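Local coordinates for protein transcriptional regulator (Bacillus subtilis, PDB 1VI0) that represses transcription of genes for fatty acid transport and beta-oxidation as a DNA-binding homodimer, and lets go of DNA when long-chain fatty acyl-CoA binds, at residues E53-I57 and E116-I121; A79-E83 and G143-E147. All blocks are in the same frame, centred on the assembly; numbering follows the deposited sequence. Where two conformers were deposited one is given.

Contact 1 (E53-I57 and E116-I121). With DCC (dodecyl-coa), chain C.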
loop_
_atom_site.group_PDB
_atom_site.type_symbol
_atom_site.label_atom_id
_atom_site.label_comp_id
_atom_site.label_asym_id
_atom_site.label_seq_id
_atom_site.Cartn_x
_atom_site.Cartn_y
_atom_site.Cartn_z
ATOM N N GLU A 53 10.690 13.148 -13.366
ATOM C CA GLU A 53 11.046 12.112 -12.401
ATOM C C GLU A 53 11.884 12.661 -11.270
ATOM O O GLU A 53 11.586 12.376 -10.087
ATOM C CB GLU A 53 11.671 10.937 -13.136
ATOM C CG GLU A 53 12.038 9.745 -12.302
ATOM C CD GLU A 53 12.695 8.655 -13.161
ATOM O OE1 GLU A 53 11.990 8.036 -13.973
ATOM O OE2 GLU A 53 13.905 8.467 -12.936
ATOM N N ASP A 54 12.922 13.458 -11.512
ATOM C CA ASP A 54 13.751 14.068 -10.498
ATOM C C ASP A 54 12.959 14.971 -9.533
ATOM O O ASP A 54 13.203 14.941 -8.321
ATOM C CB ASP A 54 14.887 14.852 -11.136
ATOM C CG ASP A 54 15.962 15.276 -10.179
ATOM O OD1 ASP A 54 16.222 14.568 -9.169
ATOM O OD2 ASP A 54 16.516 16.374 -10.340
ATOM N N ILE A 55 11.982 15.689 -10.037
ATOM C CA ILE A 55 11.092 16.510 -9.219
ATOM C C ILE A 55 10.247 15.598 -8.293
ATOM O O ILE A 55 10.266 15.864 -7.074
ATOM C CB ILE A 55 10.171 17.398 -10.026
ATOM C CG1 ILE A 55 10.990 18.424 -10.865
ATOM C CG2 ILE A 55 9.206 18.168 -9.133
ATOM C CD1 ILE A 55 10.085 19.084 -11.924
ATOM N N LEU A 56 9.713 14.533 -8.789
ATOM C CA LEU A 56 8.897 13.615 -7.939
ATOM C C LEU A 56 9.722 13.039 -6.804
ATOM O O LEU A 56 9.379 12.995 -5.610
ATOM C CB LEU A 56 8.344 12.491 -8.770
ATOM C CG LEU A 56 7.393 11.532 -7.986
ATOM C CD1 LEU A 56 6.097 12.261 -7.677
ATOM C CD2 LEU A 56 7.131 10.324 -8.894
ATOM N N ILE A 57 10.855 12.461 -7.192
ATOM C CA ILE A 57 11.785 11.884 -6.214
ATOM C C ILE A 57 12.281 12.904 -5.213
ATOM O O ILE A 57 12.261 12.652 -3.987
ATOM C CB ILE A 57 12.971 11.246 -6.984
ATOM C CG1 ILE A 57 12.452 10.077 -7.815
ATOM C CG2 ILE A 57 14.080 10.843 -6.019
ATOM C CD1 ILE A 57 13.414 9.701 -8.950
ATOM N N GLU A 116 12.397 0.727 -12.034
ATOM C CA GLU A 116 13.593 1.555 -11.742
ATOM C C GLU A 116 13.197 2.716 -10.848
ATOM O O GLU A 116 13.777 2.930 -9.783
ATOM C CB GLU A 116 14.317 1.993 -12.982
ATOM C CG GLU A 116 13.688 3.122 -13.769
ATOM C CD GLU A 116 14.384 4.448 -13.565
ATOM O OE1 GLU A 116 13.736 5.431 -13.141
ATOM O OE2 GLU A 116 15.615 4.519 -13.836
ATOM N N LEU A 117 12.150 3.451 -11.235
ATOM C CA LEU A 117 11.709 4.612 -10.483
ATOM C C LEU A 117 11.209 4.265 -9.082
ATOM O O LEU A 117 11.549 4.943 -8.105
ATOM C CB LEU A 117 10.598 5.327 -11.249
ATOM C CG LEU A 117 9.967 6.548 -10.591
ATOM C CD1 LEU A 117 11.029 7.540 -10.134
ATOM C CD2 LEU A 117 8.982 7.220 -11.528
ATOM N N ARG A 118 10.444 3.189 -8.971
ATOM C CA ARG A 118 9.886 2.814 -7.667
ATOM C C ARG A 118 10.949 2.477 -6.634
ATOM O O ARG A 118 10.779 2.720 -5.410
ATOM C CB ARG A 118 8.896 1.708 -7.813
ATOM C CG ARG A 118 8.176 1.310 -6.556
ATOM C CD ARG A 118 7.646 2.585 -5.805
ATOM N NE ARG A 118 6.779 2.011 -4.760
ATOM C CZ ARG A 118 5.583 1.504 -5.006
ATOM N NH1 ARG A 118 4.901 0.908 -4.011
ATOM N NH2 ARG A 118 5.053 1.601 -6.197
ATOM N N GLN A 119 12.049 1.887 -7.090
ATOM C CA GLN A 119 13.171 1.600 -6.171
ATOM C C GLN A 119 13.772 2.884 -5.614
ATOM O O GLN A 119 14.200 2.966 -4.464
ATOM C CB GLN A 119 14.313 0.933 -6.962
ATOM C CG GLN A 119 14.203 -0.576 -7.060
ATOM C CD GLN A 119 15.492 -1.110 -7.710
ATOM O OE1 GLN A 119 15.885 -0.572 -8.753
ATOM N NE2 GLN A 119 16.082 -2.095 -7.065
ATOM N N LYS A 120 13.851 3.900 -6.482
ATOM C CA LYS A 120 14.419 5.184 -6.089
ATOM C C LYS A 120 13.556 5.812 -4.998
ATOM O O LYS A 120 14.049 6.177 -3.953
ATOM C CB LYS A 120 14.539 6.119 -7.291
ATOM C CG LYS A 120 15.286 5.432 -8.453
ATOM C CD LYS A 120 15.467 6.399 -9.624
ATOM C CE LYS A 120 16.125 5.640 -10.784
ATOM N NZ LYS A 120 16.001 6.395 -12.070
ATOM N N ILE A 121 12.234 5.764 -5.230
ATOM C CA ILE A 121 11.293 6.299 -4.239
ATOM C C ILE A 121 11.398 5.542 -2.948
ATOM O O ILE A 121 11.602 6.084 -1.849
ATOM C CB ILE A 121 9.836 6.169 -4.800
ATOM C CG1 ILE A 121 9.657 7.112 -5.992
ATOM C CG2 ILE A 121 8.847 6.489 -3.675
ATOM C CD1 ILE A 121 8.614 6.638 -7.005
HETATM C C2 DCC C . 12.132 -12.046 5.634
HETATM C C4 DCC C . 12.632 -10.094 4.642
HETATM C C5 DCC C . 11.490 -9.475 5.097
HETATM C C6 DCC C . 10.624 -10.301 5.847
HETATM C C8 DCC C . 12.555 -8.014 3.999
HETATM C C10 DCC C . 5.941 11.004 4.603
HETATM C C11 DCC C . 5.618 12.446 4.174
HETATM C C12 DCC C . 6.430 12.926 2.975
HETATM N N9 DCC C . 13.310 -9.159 3.915
HETATM N N7 DCC C . 11.438 -8.165 4.667
HETATM N N3 DCC C . 13.019 -11.363 4.893
HETATM N N1 DCC C . 10.981 -11.567 6.154
HETATM N N6 DCC C . 9.464 -9.831 6.307
HETATM C "C1'" DCC C . 14.690 -9.348 3.336
HETATM C "C2'" DCC C . 14.892 -8.668 1.964
HETATM O "O2'" DCC C . 14.682 -9.706 0.969
HETATM C "C3'" DCC C . 16.427 -8.363 2.004
HETATM O "O3'" DCC C . 17.143 -9.644 1.900
HETATM C "C4'" DCC C . 16.550 -7.889 3.507
HETATM O "O4'" DCC C . 15.534 -8.595 4.221
HETATM C "C5'" DCC C . 16.464 -6.383 3.609
HETATM O "O5'" DCC C . 15.308 -5.821 2.922
HETATM P P1 DCC C . 14.345 -4.739 3.583
HETATM O O11 DCC C . 13.337 -4.376 2.611
HETATM O O12 DCC C . 13.894 -5.282 4.977
HETATM O O6 DCC C . 15.275 -3.553 3.955
HETATM P P2 DCC C . 15.789 -2.745 2.776
HETATM O O21 DCC C . 16.340 -1.478 3.385
HETATM O O22 DCC C . 16.642 -3.594 1.935
HETATM O O7 DCC C . 14.547 -2.259 1.852
HETATM C CPA DCC C . 13.816 -1.023 2.279
HETATM C CPB DCC C . 12.661 -0.733 1.277
HETATM C CP8 DCC C . 11.903 -2.038 0.967
HETATM C CP7 DCC C . 13.311 -0.237 -0.009
HETATM C CP9 DCC C . 11.776 0.375 1.720
HETATM O OP3 DCC C . 11.527 -2.705 2.126
HETATM C CP6 DCC C . 10.701 -1.832 0.067
HETATM O OP2 DCC C . 10.858 -1.435 -1.080
HETATM N NP2 DCC C . 9.563 -2.137 0.626
HETATM C CP5 DCC C . 8.255 -1.949 -0.127
HETATM C CP4 DCC C . 7.698 -0.573 0.408
HETATM C CP3 DCC C . 6.487 -0.132 -0.435
HETATM O OP1 DCC C . 6.613 0.042 -1.646
HETATM N NP1 DCC C . 5.373 -0.013 0.209
HETATM C CP2 DCC C . 4.070 0.367 -0.380
HETATM C CP1 DCC C . 3.786 1.699 0.248
HETATM S S DCC C . 5.108 2.931 0.235
HETATM P P3 DCC C . 18.464 -9.979 1.047
HETATM O O31 DCC C . 18.371 -9.273 -0.231
HETATM O O32 DCC C . 19.647 -9.546 1.807
HETATM O O33 DCC C . 18.386 -11.476 0.927
HETATM C CA1 DCC C . 4.872 3.657 -1.407
HETATM C CA2 DCC C . 5.531 5.066 -1.542
HETATM O OA1 DCC C . 4.210 3.122 -2.267
HETATM C CA3 DCC C . 4.664 6.183 -0.931
HETATM C CA4 DCC C . 5.235 7.032 0.143
HETATM C CA5 DCC C . 4.730 6.721 1.534
HETATM C CA6 DCC C . 4.549 7.936 2.427
HETATM C CA7 DCC C . 5.545 8.072 3.556
HETATM C CA8 DCC C . 5.084 8.648 4.846
HETATM C CA9 DCC C . 4.698 10.130 4.839
#
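Three carboxylate oxygens gather round the ammonium of K120: NZ lies 2.6 Å from OE2 and 2.7 Å from OE1 of E116, one helical turn back, and 3.1 Å from OE2 of E53 on the facing helix. Each oxygen is met on its syn side but nearly 30° out of its carboxylate plane, perhaps because one nitrogen serves all three. The network also brings two acids together, with E53 OE2 only 3.0 Å from E116 OE1; the shared lysine probably offsets their repulsion. A long, flexible lysine suits this place, its methylenes passing I57 before the charge is delivered. E53 reaches across with CG anti to its own backbone N (chi1 -177°), which lays its aliphatic part along L117, CG against CD1. In this TetR-family repressor the contact joins helix 52-75, which follows the predicted helix-turn-helix, to helix 115-141 of the regulatory region; the two segments run roughly parallel, crossing at -29°. Next to the salt-bridge network L117 CD1 meets I57 CD1 at 3.4 Å, tighter than usual for methyls, while L56 and I121 touch more loosely through CD2 and CD1. On another side of helix 115-141, R118 NH1 donates a hydrogen bond to OP1 of dodecyl-CoA at 3.0 Å, with OA1 over one guanidinium face; Q112 O and N122 OD1 hold NH2 and NE, fixing the group's rotation.

Contact 2 (A79-E83 and G143-E147); sequences ATAKE and GEIKE
E144 reaches out of the loop after helix 115-141 to accept two backbone N-H groups in the first turn of helix 81-97, where T80 and E83 already form a capping box. In one of its two conformers both carboxylate oxygens are used: OE1 accepts from A81 N at 2.7 Å through its syn lone pair, and OE2 takes K82 N at 2.9 Å, also on the syn side but 24° out of the carboxylate plane. A glutamate suits the task because its extended chain, CG anti to the backbone N (chi1 179°), spans the gap, and its negative charge probably interacts well with the positive end of the helix dipole. The packing is tight around A81, whose small methyl lets this carboxylate come close, CB lying 3.1 Å from OE1. Looser is the apolar side, where I145 CD1 approaches the same methyl at 4.2 Å, with I135 and I140 of helix 115-141 adding to the core. K82 turns its chain away from the loop, along helix 182-191, to a salt bridge with E187. H194 of the second subunit packs on both K82 and E144. Within the box, T80 OG1 accepts from E83 N at 3.0 Å, and E83 OE1 from T80 N at 2.9 Å.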
loop_
_atom_site.group_PDB
_atom_site.type_symbol
_atom_site.label_atom_id
_atom_site.label_comp_id
_atom_site.label_asym_id
_atom_site.label_seq_id
_atom_site.Cartn_x
_atom_site.Cartn_y
_atom_site.Cartn_z
ATOM N N ALA A 79 9.332 7.737 26.633
ATOM C CA ALA A 79 10.040 6.655 27.251
ATOM C C ALA A 79 9.843 5.324 26.520
ATOM O O ALA A 79 10.786 4.749 25.973
ATOM C CB ALA A 79 9.612 6.459 28.706
ATOM N N THR A 80 8.583 4.894 26.410
ATOM C CA THR A 80 8.286 3.562 25.953
ATOM C C THR A 80 8.103 3.449 24.446
ATOM O O THR A 80 7.871 4.428 23.747
ATOM C CB THR A 80 7.009 3.008 26.676
ATOM O OG1 THR A 80 5.898 3.742 26.133
ATOM C CG2 THR A 80 7.100 3.315 28.177
ATOM N N ALA A 81 8.199 2.226 23.970
ATOM C CA ALA A 81 7.987 1.966 22.535
ATOM C C ALA A 81 6.562 2.382 22.166
ATOM O O ALA A 81 6.370 3.002 21.124
ATOM C CB ALA A 81 8.241 0.502 22.264
ATOM N N LYS A 82 5.583 2.088 23.053
ATOM C CA LYS A 82 4.189 2.482 22.757
ATOM C C LYS A 82 4.062 3.989 22.665
ATOM O O LYS A 82 3.446 4.467 21.718
ATOM C CB LYS A 82 3.244 1.879 23.794
ATOM C CG LYS A 82 1.780 2.347 23.680
ATOM C CD LYS A 82 0.889 1.639 24.729
ATOM C CE LYS A 82 -0.554 2.115 24.454
ATOM N NZ LYS A 82 -1.468 1.577 25.494
ATOM N N GLU A 83 4.691 4.763 23.557
ATOM C CA GLU A 83 4.684 6.223 23.483
ATOM C C GLU A 83 5.317 6.760 22.224
ATOM O O GLU A 83 4.805 7.665 21.513
ATOM C CB GLU A 83 5.431 6.778 24.735
ATOM C CG GLU A 83 4.582 6.669 25.974
ATOM C CD GLU A 83 5.364 6.856 27.281
ATOM O OE1 GLU A 83 6.587 6.717 27.316
ATOM O OE2 GLU A 83 4.666 7.111 28.297
ATOM N N GLY A 143 12.226 -5.161 27.342
ATOM C CA GLY A 143 11.226 -6.169 27.748
ATOM C C GLY A 143 9.816 -5.662 27.505
ATOM O O GLY A 143 8.825 -6.328 27.915
ATOM N N GLU A 144 9.634 -4.600 26.735
ATOM C CA GLU A 144 8.254 -4.107 26.443
ATOM C C GLU A 144 7.652 -4.798 25.238
ATOM O O GLU A 144 6.401 -4.733 25.027
ATOM C CB GLU A 144 8.273 -2.606 26.136
ATOM C CG GLU A 144 6.898 -2.031 25.798
ATOM C CD GLU A 144 6.951 -0.582 25.378
ATOM O OE1 GLU A 144 8.074 -0.039 25.347
ATOM O OE2 GLU A 144 5.901 0.002 25.044
ATOM N N ILE A 145 8.427 -5.444 24.396
ATOM C CA ILE A 145 7.924 -6.019 23.133
ATOM C C ILE A 145 7.820 -7.523 23.234
ATOM O O ILE A 145 8.656 -8.175 23.847
ATOM C CB ILE A 145 8.856 -5.613 21.974
ATOM C CG1 ILE A 145 8.798 -4.117 21.732
ATOM C CG2 ILE A 145 8.554 -6.369 20.685
ATOM C CD1 ILE A 145 7.453 -3.517 21.510
ATOM N N LYS A 146 6.773 -8.085 22.643
ATOM C CA LYS A 146 6.470 -9.505 22.710
ATOM C C LYS A 146 7.659 -10.369 22.307
ATOM O O LYS A 146 8.224 -10.171 21.225
ATOM C CB LYS A 146 5.334 -9.790 21.698
ATOM C CG LYS A 146 4.980 -11.244 21.576
ATOM C CD LYS A 146 3.553 -11.540 21.999
ATOM C CE LYS A 146 2.946 -12.598 21.107
ATOM N NZ LYS A 146 3.633 -13.911 21.245
ATOM N N GLU A 147 7.961 -11.382 23.107
ATOM C CA GLU A 147 9.047 -12.294 22.736
ATOM C C GLU A 147 8.718 -13.000 21.448
ATOM O O GLU A 147 7.567 -13.362 21.137
ATOM C CB GLU A 147 9.325 -13.280 23.856
ATOM C CG GLU A 147 10.698 -13.916 23.829
ATOM C CD GLU A 147 10.728 -15.313 24.421
ATOM O OE1 GLU A 147 9.979 -15.558 25.402
ATOM O OE2 GLU A 147 11.512 -16.168 23.918
#

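The two contacts lie on opposite sides of the chain's centre, their own centres 35 Å apart and their nearest atoms about 24 Å apart. Helix 115-141 connects them: its first turns supply segment 116-121 of contact 1, and the loop after its end supplies segment 143-147 of contact 2. The partner helices, 52-75 and 81-97, follow each other in the chain. Segment 116-121 of contact 1 also carries R118 of the dodecyl-CoA pocket, which makes this a plausible place for acyl-CoA binding to be felt by the DNA-binding region. Contact 2 joins the start of helix 81-97 to the loop after helix 115-141. Both touch the second subunit, which also contributes residues that bind the ligand.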